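Local coordinates for 5-formaminoimidazole-4-carboxamide-1-(beta)-D-ribofuranosyl 5'-monophosphate synthetase (Methanocaldococcus jannaschii, PDB 2R7L), which catalyses the ATP- and formate-dependent, folate-free formylation of the nucleotide AICAR to FAICAR, a step of de novo purine biosynthesis, at residues A[12-17]-A[109-114]; A[74-77]-A[82-85]; A[209-214]-A[269-274]; A[261-266]-A[326-331]. All coordinates share one frame; numbering follows the deposited sequence.

In the fold
Contacts 1 and 2 belong to the N-terminal domain with the four-stranded parallel sheet, contacts 3 and 4 to the ATP-grasp part with the five-stranded antiparallel sheet. Within each pair the centres are about 12 Å apart and atoms touch; contacts 3 and 4 meet where V271 CG2 lies 3.9 Å from I263 CD1. Between the two parts, F113 CZ and F212 CZ come within 4.0 Å, although the centres of contacts 1 and 3 are about 28 Å apart. Contact 4 reaches the AICAR nucleotide directly through R264 and S266, whereas in contact 3 the side chain of V271 stays about 12 Å from it. Contacts 1 and 2 lie away from the annotated sites.

Contact 1: A[12-17]-A[109-114]; sequences DKYNKD and LVPMFG
In the N-terminal, Rossmann-like domain, the ring of Y14, in the loop between helix 4-11 and strand 20-24, packs against P111 of the loop that follows helix 101-106. The phenol end does the touching: CZ and CE2 of Y14 lie against CG of P111, with CZ to CG at 3.8 Å, while OH of Y14 comes to 3.2 Å from CD of P111. The two side chains approach from opposite directions. V110 adds a marginal touch, its CG1 3.9 Å from OH of Y14. The ring of F11, at the end of helix 4-11, also meets that of Y14, the two planes inclined at about 55°.

The hydroxyl of Y14 is buried but satisfied, since it bonds to the backbone O of S87 at the start of strand 87-89. That strand is the last of the domain's four-stranded parallel sheet within the chain, and P111 and F113 are joined to it through backbone bonds with V89. Both segments are thus tied to strand 87-89. I10 and F11 of helix 4-11 also touch P111.

Loop 12-17 carries its own bracing. NZ of K16 bonds to O of Y14 at 3.0 Å, and more weakly to O of D12 at 3.1 Å; it also bonds to O of F11, whose ring makes a cation-pi contact with the lysine. Farther along, OD1 of N15 accepts from N of D17 at 3.1 Å, closing an Asx turn whose N-H...O angle is 157°.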
# COMPACT_ATOMS: atom_id res chain seq x y z
N ASP A 12 0.54 31.45 19.02
CA ASP A 12 1.49 31.21 20.11
C ASP A 12 0.80 30.74 21.38
O ASP A 12 1.43 30.17 22.26
CB ASP A 12 2.31 32.47 20.40
CG ASP A 12 3.57 32.54 19.55
OD1 ASP A 12 4.02 31.49 19.06
OD2 ASP A 12 4.10 33.66 19.38
N LYS A 13 -0.50 31.00 21.47
CA LYS A 13 -1.28 30.60 22.63
C LYS A 13 -2.02 29.30 22.35
O LYS A 13 -2.84 28.85 23.14
CB LYS A 13 -2.27 31.70 23.01
CG LYS A 13 -1.62 33.05 23.25
CD LYS A 13 -2.62 34.07 23.77
CE LYS A 13 -1.94 35.41 24.05
NZ LYS A 13 -2.87 36.37 24.71
N TYR A 14 -1.72 28.71 21.20
CA TYR A 14 -2.30 27.43 20.81
C TYR A 14 -1.58 26.28 21.51
O TYR A 14 -0.38 26.36 21.77
CB TYR A 14 -2.18 27.25 19.28
CG TYR A 14 -3.37 27.73 18.46
CD1 TYR A 14 -4.29 28.64 18.98
CD2 TYR A 14 -3.55 27.30 17.15
CE1 TYR A 14 -5.37 29.08 18.22
CE2 TYR A 14 -4.61 27.74 16.39
CZ TYR A 14 -5.52 28.63 16.92
OH TYR A 14 -6.58 29.05 16.16
N ASN A 15 -2.32 25.23 21.84
CA ASN A 15 -1.72 23.97 22.25
C ASN A 15 -1.04 23.30 21.06
O ASN A 15 -1.69 22.65 20.24
CB ASN A 15 -2.80 23.05 22.83
CG ASN A 15 -2.23 21.77 23.43
OD1 ASN A 15 -1.12 21.34 23.09
ND2 ASN A 15 -3.00 21.15 24.31
N LYS A 16 0.28 23.46 20.96
CA LYS A 16 1.04 22.97 19.80
C LYS A 16 1.04 21.45 19.61
O LYS A 16 1.61 20.95 18.63
CB LYS A 16 2.49 23.46 19.86
CG LYS A 16 2.65 24.95 20.12
CD LYS A 16 2.28 25.79 18.90
CE LYS A 16 2.58 27.25 19.16
NZ LYS A 16 1.96 27.68 20.45
N ASP A 17 0.42 20.72 20.53
CA ASP A 17 0.37 19.26 20.45
C ASP A 17 -0.97 18.82 19.88
O ASP A 17 -1.19 17.63 19.61
CB ASP A 17 0.56 18.62 21.84
CG ASP A 17 1.92 18.90 22.45
OD1 ASP A 17 2.93 18.82 21.73
OD2 ASP A 17 1.96 19.20 23.66
N LEU A 109 -10.10 36.67 13.12
CA LEU A 109 -8.92 36.43 13.94
C LEU A 109 -8.68 34.94 14.22
O LEU A 109 -8.87 34.47 15.34
CB LEU A 109 -9.02 37.21 15.26
CG LEU A 109 -9.00 38.73 15.15
CD1 LEU A 109 -9.34 39.37 16.49
CD2 LEU A 109 -7.64 39.21 14.65
N VAL A 110 -8.28 34.22 13.18
CA VAL A 110 -7.95 32.80 13.28
C VAL A 110 -6.80 32.54 12.33
O VAL A 110 -6.82 33.02 11.20
CB VAL A 110 -9.14 31.91 12.90
CG1 VAL A 110 -8.87 30.45 13.29
CG2 VAL A 110 -10.41 32.40 13.55
N PRO A 111 -5.77 31.81 12.79
CA PRO A 111 -4.65 31.50 11.92
C PRO A 111 -5.15 30.88 10.61
O PRO A 111 -6.12 30.12 10.62
CB PRO A 111 -3.85 30.48 12.73
CG PRO A 111 -4.15 30.83 14.14
CD PRO A 111 -5.58 31.26 14.15
N MET A 112 -4.51 31.22 9.50
CA MET A 112 -5.02 30.82 8.19
C MET A 112 -3.86 30.42 7.32
O MET A 112 -2.87 31.13 7.23
CB MET A 112 -5.78 31.98 7.54
CG MET A 112 -7.10 31.57 6.89
SD MET A 112 -7.92 32.94 6.04
CE MET A 112 -6.62 33.41 4.89
N PHE A 113 -3.97 29.25 6.68
CA PHE A 113 -2.92 28.81 5.76
C PHE A 113 -2.93 29.68 4.51
O PHE A 113 -3.98 29.90 3.91
CB PHE A 113 -3.13 27.34 5.39
CG PHE A 113 -2.06 26.79 4.48
CD1 PHE A 113 -0.85 26.36 5.00
CD2 PHE A 113 -2.26 26.72 3.11
CE1 PHE A 113 0.14 25.85 4.17
CE2 PHE A 113 -1.28 26.22 2.28
CZ PHE A 113 -0.08 25.78 2.81
N GLY A 114 -1.76 30.18 4.12
CA GLY A 114 -1.65 31.03 2.94
C GLY A 114 -1.31 32.49 3.22
O GLY A 114 -1.12 32.89 4.37

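Contact 2: A[74-77]-A[82-85]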
# COMPACT_ATOMS: atom_id res chain seq x y z
N LYS A 74 -18.31 34.44 10.18
CA LYS A 74 -17.56 35.64 10.53
C LYS A 74 -17.77 35.99 12.01
O LYS A 74 -16.92 36.63 12.62
CB LYS A 74 -17.98 36.82 9.65
CG LYS A 74 -19.48 37.03 9.58
CD LYS A 74 -19.84 38.43 9.14
CE LYS A 74 -21.30 38.51 8.74
NZ LYS A 74 -22.17 37.83 9.74
N ASN A 75 -18.90 35.55 12.56
CA ASN A 75 -19.25 35.85 13.95
C ASN A 75 -18.14 35.52 14.92
O ASN A 75 -17.41 34.54 14.75
CB ASN A 75 -20.52 35.10 14.36
CG ASN A 75 -21.74 35.59 13.62
OD1 ASN A 75 -21.69 36.58 12.89
ND2 ASN A 75 -22.86 34.89 13.79
N GLU A 76 -18.01 36.35 15.95
CA GLU A 76 -16.94 36.21 16.92
C GLU A 76 -17.11 34.92 17.72
O GLU A 76 -16.14 34.38 18.24
CB GLU A 76 -16.91 37.42 17.86
CG GLU A 76 -15.56 38.11 17.92
CD GLU A 76 -14.50 37.28 18.62
OE1 GLU A 76 -14.83 36.65 19.65
OE2 GLU A 76 -13.34 37.27 18.16
N GLU A 77 -18.35 34.43 17.81
CA GLU A 77 -18.63 33.17 18.48
C GLU A 77 -17.94 32.00 17.78
O GLU A 77 -17.44 31.08 18.43
CB GLU A 77 -20.13 32.92 18.54
CG GLU A 77 -20.51 31.58 19.16
CD GLU A 77 -21.96 31.20 18.94
OE1 GLU A 77 -22.76 32.09 18.56
OE2 GLU A 77 -22.31 30.02 19.15
N LEU A 82 -13.06 28.01 16.99
CA LEU A 82 -11.94 27.63 16.13
C LEU A 82 -10.60 27.83 16.83
O LEU A 82 -9.66 27.06 16.65
CB LEU A 82 -11.96 28.40 14.81
CG LEU A 82 -13.03 28.06 13.78
CD1 LEU A 82 -12.98 29.04 12.62
CD2 LEU A 82 -12.88 26.63 13.29
N ARG A 83 -10.52 28.89 17.63
CA ARG A 83 -9.30 29.19 18.37
C ARG A 83 -9.11 28.23 19.54
O ARG A 83 -7.99 27.88 19.89
CB ARG A 83 -9.30 30.64 18.86
CG ARG A 83 -8.75 31.65 17.86
CD ARG A 83 -8.60 33.01 18.51
NE ARG A 83 -9.86 33.43 19.12
CZ ARG A 83 -10.63 34.42 18.66
NH1 ARG A 83 -10.25 35.11 17.59
NH2 ARG A 83 -11.77 34.72 19.27
N GLU A 84 -10.22 27.79 20.13
CA GLU A 84 -10.18 26.88 21.27
C GLU A 84 -9.88 25.45 20.82
O GLU A 84 -9.52 24.60 21.63
CB GLU A 84 -11.50 26.90 22.03
CG GLU A 84 -11.72 28.15 22.88
CD GLU A 84 -13.11 28.19 23.51
OE1 GLU A 84 -13.88 27.23 23.31
OE2 GLU A 84 -13.42 29.19 24.20
N LEU A 85 -10.04 25.21 19.52
CA LEU A 85 -9.80 23.90 18.94
C LEU A 85 -8.42 23.85 18.34
O LEU A 85 -8.02 22.82 17.78
CB LEU A 85 -10.85 23.59 17.87
CG LEU A 85 -12.21 23.13 18.42
CD1 LEU A 85 -13.23 23.08 17.31
CD2 LEU A 85 -12.08 21.78 19.10
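NH2 of R83 donates to OE2 of E76 over 3.2 Å, forming a salt bridge along helix 76-84 of the N-terminal, Rossmann-like domain. The two residues are seven positions apart, about two helical turns, so they lie on one flank of the same helix: E76 in its first turn, R83 near its end. The bond is nearly straight, with an N-H...O angle of 171°, and meets OE2 on its syn side, somewhat out of the carboxylate plane, while OE2 lies almost in the guanidinium plane. Carboxylate and guanidinium planes are only 16° apart, yet the pairing is single rather than two-pronged: OE1 of E76 stays 3.6 Å from NH2 of R83, and NH1 of R83 is 3.8 Å from OE2 of E76.

Both side chains are bent where they meet. From E76 the CB points away from 82-85, and a bend at chi2 swings the carboxylate back along the helix; R83 is kinked at chi3, -54°, and its chain crosses that of E76 at about a right angle. A negative charge at the helix start and a positive one at its end would probably also suit the helix dipole.

The guanidinium has a second tie: NH1 of R83 bonds to the backbone O of L109, connecting the helix with the loop that follows helix 101-106. E80, between the two in sequence, forms only a long, weak ion pair through OE2 with NH2 of R83. Ahead of the helix, N75 occupies the N-cap position without a side-chain capping bond, and its OD1 receives a weak bond from NZ of K74, 3.4 Å long.

Contact 3: A[209-214]-A[269-274]; sequences IHYFYS and PQVFEM
Y211 and I209 of strand 209-214 grip one residue of helix 269-274, V271, and this is where the packing is tight. OH of Y211 donates to the backbone O of V271 at 2.7 Å; the oxygen lies at the ring edge, in the ring plane, while the hydroxyl sits 31° off the carbonyl plane. The same V271 presents CG1, anti to its backbone N (chi1 169°), to both strand residues: it is 3.5 Å from OH of Y211 and 3.8 Å from CG2 of I209. The ring of F294 on strand 292-300 meets that of Y211 with the two planes nearly parallel.

Away from V271 the fit loosens. M274 adds only CB, 4.0 Å from OH of Y211, and the CB of F272 points away, its ring packing on L222 and on V53 of a neighbouring subunit. E273 lies on the exposed flank of the helix. The segment axes pass 10.3 Å apart at a crossing angle of -53°.

Q297, a predicted magnesium ligand, has its side chain about 8 Å from that of I209. Here helix 268-285 lies over the central strand of the five-stranded antiparallel sheet of the ATP-grasp fold.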
# COMPACT_ATOMS: atom_id res chain seq x y z
N ILE A 209 -4.50 24.74 -14.38
CA ILE A 209 -3.27 24.16 -13.84
C ILE A 209 -3.12 24.46 -12.36
O ILE A 209 -3.08 25.63 -11.95
CB ILE A 209 -2.05 24.66 -14.63
CG1 ILE A 209 -2.26 24.40 -16.13
CG2 ILE A 209 -0.78 23.99 -14.13
CD1 ILE A 209 -1.43 25.28 -17.06
N HIS A 210 -3.05 23.41 -11.56
CA HIS A 210 -2.98 23.58 -10.11
C HIS A 210 -1.55 23.44 -9.61
O HIS A 210 -0.94 22.36 -9.70
CB HIS A 210 -3.95 22.62 -9.41
CG HIS A 210 -5.33 22.63 -10.00
ND1 HIS A 210 -6.31 23.50 -9.58
CD2 HIS A 210 -5.88 21.90 -10.99
CE1 HIS A 210 -7.41 23.29 -10.28
NE2 HIS A 210 -7.18 22.32 -11.14
N TYR A 211 -1.00 24.54 -9.10
CA TYR A 211 0.37 24.55 -8.60
C TYR A 211 0.37 24.58 -7.07
O TYR A 211 -0.65 24.87 -6.44
CB TYR A 211 1.13 25.79 -9.08
CG TYR A 211 1.21 26.03 -10.58
CD1 TYR A 211 2.38 25.75 -11.27
CD2 TYR A 211 0.15 26.59 -11.28
CE1 TYR A 211 2.48 25.99 -12.63
CE2 TYR A 211 0.23 26.82 -12.64
CZ TYR A 211 1.40 26.53 -13.31
OH TYR A 211 1.51 26.75 -14.65
N PHE A 212 1.53 24.30 -6.48
CA PHE A 212 1.73 24.50 -5.06
C PHE A 212 3.10 25.13 -4.87
O PHE A 212 4.11 24.57 -5.30
CB PHE A 212 1.68 23.16 -4.30
CG PHE A 212 1.70 23.31 -2.80
CD1 PHE A 212 0.52 23.42 -2.09
CD2 PHE A 212 2.90 23.36 -2.10
CE1 PHE A 212 0.53 23.56 -0.71
CE2 PHE A 212 2.91 23.51 -0.72
CZ PHE A 212 1.72 23.61 -0.02
N TYR A 213 3.13 26.32 -4.26
CA TYR A 213 4.41 26.91 -3.86
C TYR A 213 4.71 26.55 -2.42
O TYR A 213 3.95 26.88 -1.51
CB TYR A 213 4.45 28.44 -4.01
CG TYR A 213 5.76 29.01 -3.50
CD1 TYR A 213 6.94 28.84 -4.21
CD2 TYR A 213 5.83 29.68 -2.28
CE1 TYR A 213 8.15 29.35 -3.73
CE2 TYR A 213 7.03 30.17 -1.80
CZ TYR A 213 8.18 30.00 -2.53
OH TYR A 213 9.38 30.51 -2.04
N SER A 214 5.82 25.85 -2.22
CA SER A 214 6.26 25.49 -0.89
C SER A 214 7.27 26.52 -0.40
O SER A 214 8.38 26.57 -0.92
CB SER A 214 6.91 24.12 -0.91
OG SER A 214 7.56 23.88 0.32
N PRO A 269 7.72 22.57 -19.59
CA PRO A 269 8.63 23.69 -19.32
C PRO A 269 7.91 25.04 -19.34
O PRO A 269 8.19 25.90 -18.51
CB PRO A 269 9.66 23.59 -20.45
CG PRO A 269 9.64 22.14 -20.84
CD PRO A 269 8.19 21.74 -20.70
N GLN A 270 6.97 25.21 -20.27
CA GLN A 270 6.16 26.42 -20.32
C GLN A 270 5.26 26.50 -19.09
O GLN A 270 5.15 27.56 -18.46
CB GLN A 270 5.31 26.47 -21.59
CG GLN A 270 4.61 27.81 -21.82
CD GLN A 270 3.58 27.79 -22.95
OE1 GLN A 270 2.63 28.58 -22.94
NE2 GLN A 270 3.75 26.89 -23.92
N VAL A 271 4.61 25.39 -18.76
CA VAL A 271 3.74 25.31 -17.58
C VAL A 271 4.50 25.72 -16.31
O VAL A 271 4.02 26.54 -15.52
CB VAL A 271 3.17 23.89 -17.39
CG1 VAL A 271 2.51 23.75 -16.03
CG2 VAL A 271 2.20 23.53 -18.53
N PHE A 272 5.69 25.15 -16.14
CA PHE A 272 6.50 25.44 -14.95
C PHE A 272 7.00 26.88 -14.95
O PHE A 272 6.94 27.57 -13.92
CB PHE A 272 7.66 24.45 -14.82
CG PHE A 272 7.30 23.17 -14.11
CD1 PHE A 272 7.09 22.00 -14.82
CD2 PHE A 272 7.17 23.14 -12.73
CE1 PHE A 272 6.75 20.82 -14.17
CE2 PHE A 272 6.83 21.97 -12.07
CZ PHE A 272 6.63 20.80 -12.79
N GLU A 273 7.49 27.34 -16.10
CA GLU A 273 7.96 28.73 -16.23
C GLU A 273 6.88 29.74 -15.85
O GLU A 273 7.17 30.75 -15.20
CB GLU A 273 8.47 29.00 -17.66
CG GLU A 273 9.07 30.39 -17.86
CD GLU A 273 10.40 30.56 -17.16
OE1 GLU A 273 11.24 29.63 -17.22
OE2 GLU A 273 10.63 31.63 -16.55
N MET A 274 5.64 29.46 -16.24
CA MET A 274 4.53 30.33 -15.90
C MET A 274 4.33 30.40 -14.40
O MET A 274 4.09 31.47 -13.83
CB MET A 274 3.23 29.84 -16.55
CG MET A 274 3.21 29.95 -18.07
SD MET A 274 1.84 29.02 -18.78
CE MET A 274 0.43 29.92 -18.13

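Contact 4: A[261-266]-A[326-331]. With AMZ (aminoimidazole 4-carboxamide ribonucleotide), chain F.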
# COMPACT_ATOMS: atom_id res chain seq x y z
N VAL A 261 -7.49 16.02 -17.15
CA VAL A 261 -6.79 16.17 -18.40
C VAL A 261 -5.30 16.22 -18.08
O VAL A 261 -4.91 16.59 -16.98
CB VAL A 261 -7.22 17.47 -19.14
CG1 VAL A 261 -6.75 18.72 -18.38
CG2 VAL A 261 -6.70 17.49 -20.57
N VAL A 262 -4.47 15.83 -19.04
CA VAL A 262 -3.03 16.00 -18.92
C VAL A 262 -2.60 16.78 -20.14
O VAL A 262 -3.25 16.73 -21.17
CB VAL A 262 -2.25 14.64 -18.86
CG1 VAL A 262 -2.56 13.88 -17.56
CG2 VAL A 262 -2.53 13.79 -20.08
N ILE A 263 -1.49 17.49 -20.03
CA ILE A 263 -1.00 18.30 -21.13
C ILE A 263 0.08 17.55 -21.89
O ILE A 263 0.69 16.61 -21.37
CB ILE A 263 -0.45 19.64 -20.62
CG1 ILE A 263 -0.53 20.72 -21.71
CG2 ILE A 263 0.99 19.47 -20.12
CD1 ILE A 263 -0.29 22.14 -21.18
N ARG A 264 0.30 17.95 -23.14
CA ARG A 264 1.40 17.47 -23.96
C ARG A 264 2.70 17.72 -23.19
O ARG A 264 2.93 18.84 -22.73
CB ARG A 264 1.41 18.23 -25.28
CG ARG A 264 2.47 17.85 -26.28
CD ARG A 264 2.11 18.54 -27.59
NE ARG A 264 3.14 18.43 -28.61
CZ ARG A 264 2.97 18.79 -29.89
NH1 ARG A 264 1.80 19.26 -30.29
NH2 ARG A 264 3.96 18.67 -30.75
N GLU A 265 3.53 16.69 -23.04
CA GLU A 265 4.66 16.77 -22.11
C GLU A 265 5.67 17.86 -22.47
O GLU A 265 6.18 18.54 -21.58
CB GLU A 265 5.35 15.41 -21.94
CG GLU A 265 6.30 15.33 -20.73
CD GLU A 265 6.92 13.95 -20.55
OE1 GLU A 265 6.18 13.00 -20.20
OE2 GLU A 265 8.15 13.81 -20.75
N SER A 266 5.93 18.05 -23.76
CA SER A 266 6.82 19.12 -24.22
C SER A 266 6.39 20.52 -23.75
O SER A 266 7.15 21.48 -23.88
CB SER A 266 6.96 19.10 -25.75
OG SER A 266 5.69 19.08 -26.39
N GLY A 326 -3.62 12.22 -8.91
CA GLY A 326 -3.66 12.27 -10.37
C GLY A 326 -2.33 11.87 -10.97
O GLY A 326 -1.40 11.54 -10.25
N PRO A 327 -2.23 11.90 -12.31
CA PRO A 327 -1.01 11.60 -13.05
C PRO A 327 0.22 12.39 -12.60
O PRO A 327 1.30 11.83 -12.50
CB PRO A 327 -1.37 11.94 -14.50
CG PRO A 327 -2.85 11.74 -14.57
CD PRO A 327 -3.36 12.19 -13.22
N TYR A 328 0.06 13.69 -12.36
CA TYR A 328 1.20 14.51 -11.92
C TYR A 328 1.54 14.31 -10.44
O TYR A 328 2.71 14.20 -10.08
CB TYR A 328 0.96 15.99 -12.25
CG TYR A 328 0.83 16.24 -13.73
CD1 TYR A 328 1.92 16.07 -14.57
CD2 TYR A 328 -0.39 16.61 -14.30
CE1 TYR A 328 1.82 16.26 -15.94
CE2 TYR A 328 -0.51 16.82 -15.67
CZ TYR A 328 0.60 16.64 -16.48
OH TYR A 328 0.49 16.83 -17.83
N SER A 329 0.51 14.25 -9.59
CA SER A 329 0.72 14.18 -8.15
C SER A 329 1.36 12.85 -7.74
O SER A 329 2.12 12.79 -6.79
CB SER A 329 -0.56 14.51 -7.35
OG SER A 329 -1.48 13.44 -7.34
N PHE A 330 1.06 11.80 -8.50
CA PHE A 330 1.67 10.48 -8.34
C PHE A 330 3.19 10.51 -8.47
O PHE A 330 3.90 9.76 -7.81
CB PHE A 330 1.09 9.54 -9.41
CG PHE A 330 1.60 8.12 -9.35
CD1 PHE A 330 1.07 7.23 -8.44
CD2 PHE A 330 2.55 7.67 -10.25
CE1 PHE A 330 1.51 5.93 -8.39
CE2 PHE A 330 3.00 6.38 -10.21
CZ PHE A 330 2.48 5.50 -9.28
N LEU A 331 3.70 11.37 -9.35
CA LEU A 331 5.11 11.28 -9.74
C LEU A 331 6.11 11.47 -8.59
O LEU A 331 7.17 10.84 -8.58
CB LEU A 331 5.40 12.25 -10.88
CG LEU A 331 5.49 11.75 -12.33
CD1 LEU A 331 4.79 10.43 -12.60
CD2 LEU A 331 4.97 12.82 -13.27
O5 AMZ F . -0.18 13.78 -25.73
C6 AMZ F . -0.16 13.25 -26.85
N2 AMZ F . -1.13 12.49 -27.34
C3A AMZ F . 1.03 13.45 -27.77
C7A AMZ F . 1.16 13.03 -29.08
N3 AMZ F . 0.26 12.35 -29.80
N1 AMZ F . 2.14 14.10 -27.44
C5 AMZ F . 2.94 14.08 -28.52
N AMZ F . 2.34 13.43 -29.51
C1 AMZ F . 2.90 13.18 -30.86
C2 AMZ F . 2.61 14.31 -31.85
C3 AMZ F . 3.91 15.09 -31.89
O2 AMZ F . 4.12 15.59 -33.21
O1 AMZ F . 2.35 13.72 -33.13
O AMZ F . 4.32 13.14 -30.66
C AMZ F . 4.95 14.02 -31.60
C4 AMZ F . 6.20 14.60 -30.89
O3 AMZ F . 5.81 15.26 -29.69
P AMZ F . 6.47 16.66 -29.33
OP1 AMZ F . 7.93 16.60 -29.05
O4 AMZ F . 6.17 17.66 -30.55
OP2 AMZ F . 5.66 17.25 -28.06
O HOH W 1 2.33 15.83 -19.36
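P327 makes the first touch of segment 326-331, its CG 3.7 Å from CG1 of V262. The next residue, Y328, reaches farther. Its CE2 lies 4.1 Å from CG1 of V262, and its hydroxyl arrives at the backbone of I263, where OH accepts from N of I263 at 3.0 Å with an N-H...O angle of 156°. That N-H lies near the plane of the phenol ring, at its edge. A water 2.6 Å from OH of Y328 donates to O of I263, so the hydroxyl is linked to both the N-H and, through water, the C=O of one strand residue. CG2 of I263 packs against the same hydroxyl at 3.5 Å.

The strand met here, 253-263, is, within its own chain, an outermost strand of the five-stranded antiparallel sheet of the ATP-grasp part. Through V262 and I263 it pairs antiparallel with a strand of a neighbouring subunit, which continues the sheet across the interface.

S329 turns back on its own segment: OG accepts from N of G326 at 2.9 Å and also bonds to O of L337. F330 packs on M323 of the neighbouring subunit, and O of L331 bonds to NZ of its K34.

Just past the strand, R264 extends from CG to NE, CG anti to the backbone N (chi1 -179°), and grips the AICAR phosphate: NE donates to OP2 at 2.8 Å. NH2 of R264 to O4 and OG of S266 to OP2 are also hydrogen bonds, but modelled so short that their lengths are doubtful. NH1 of R264 bonds to O of I255 of the neighbouring subunit, whose S94 and N258 bind the same nucleotide.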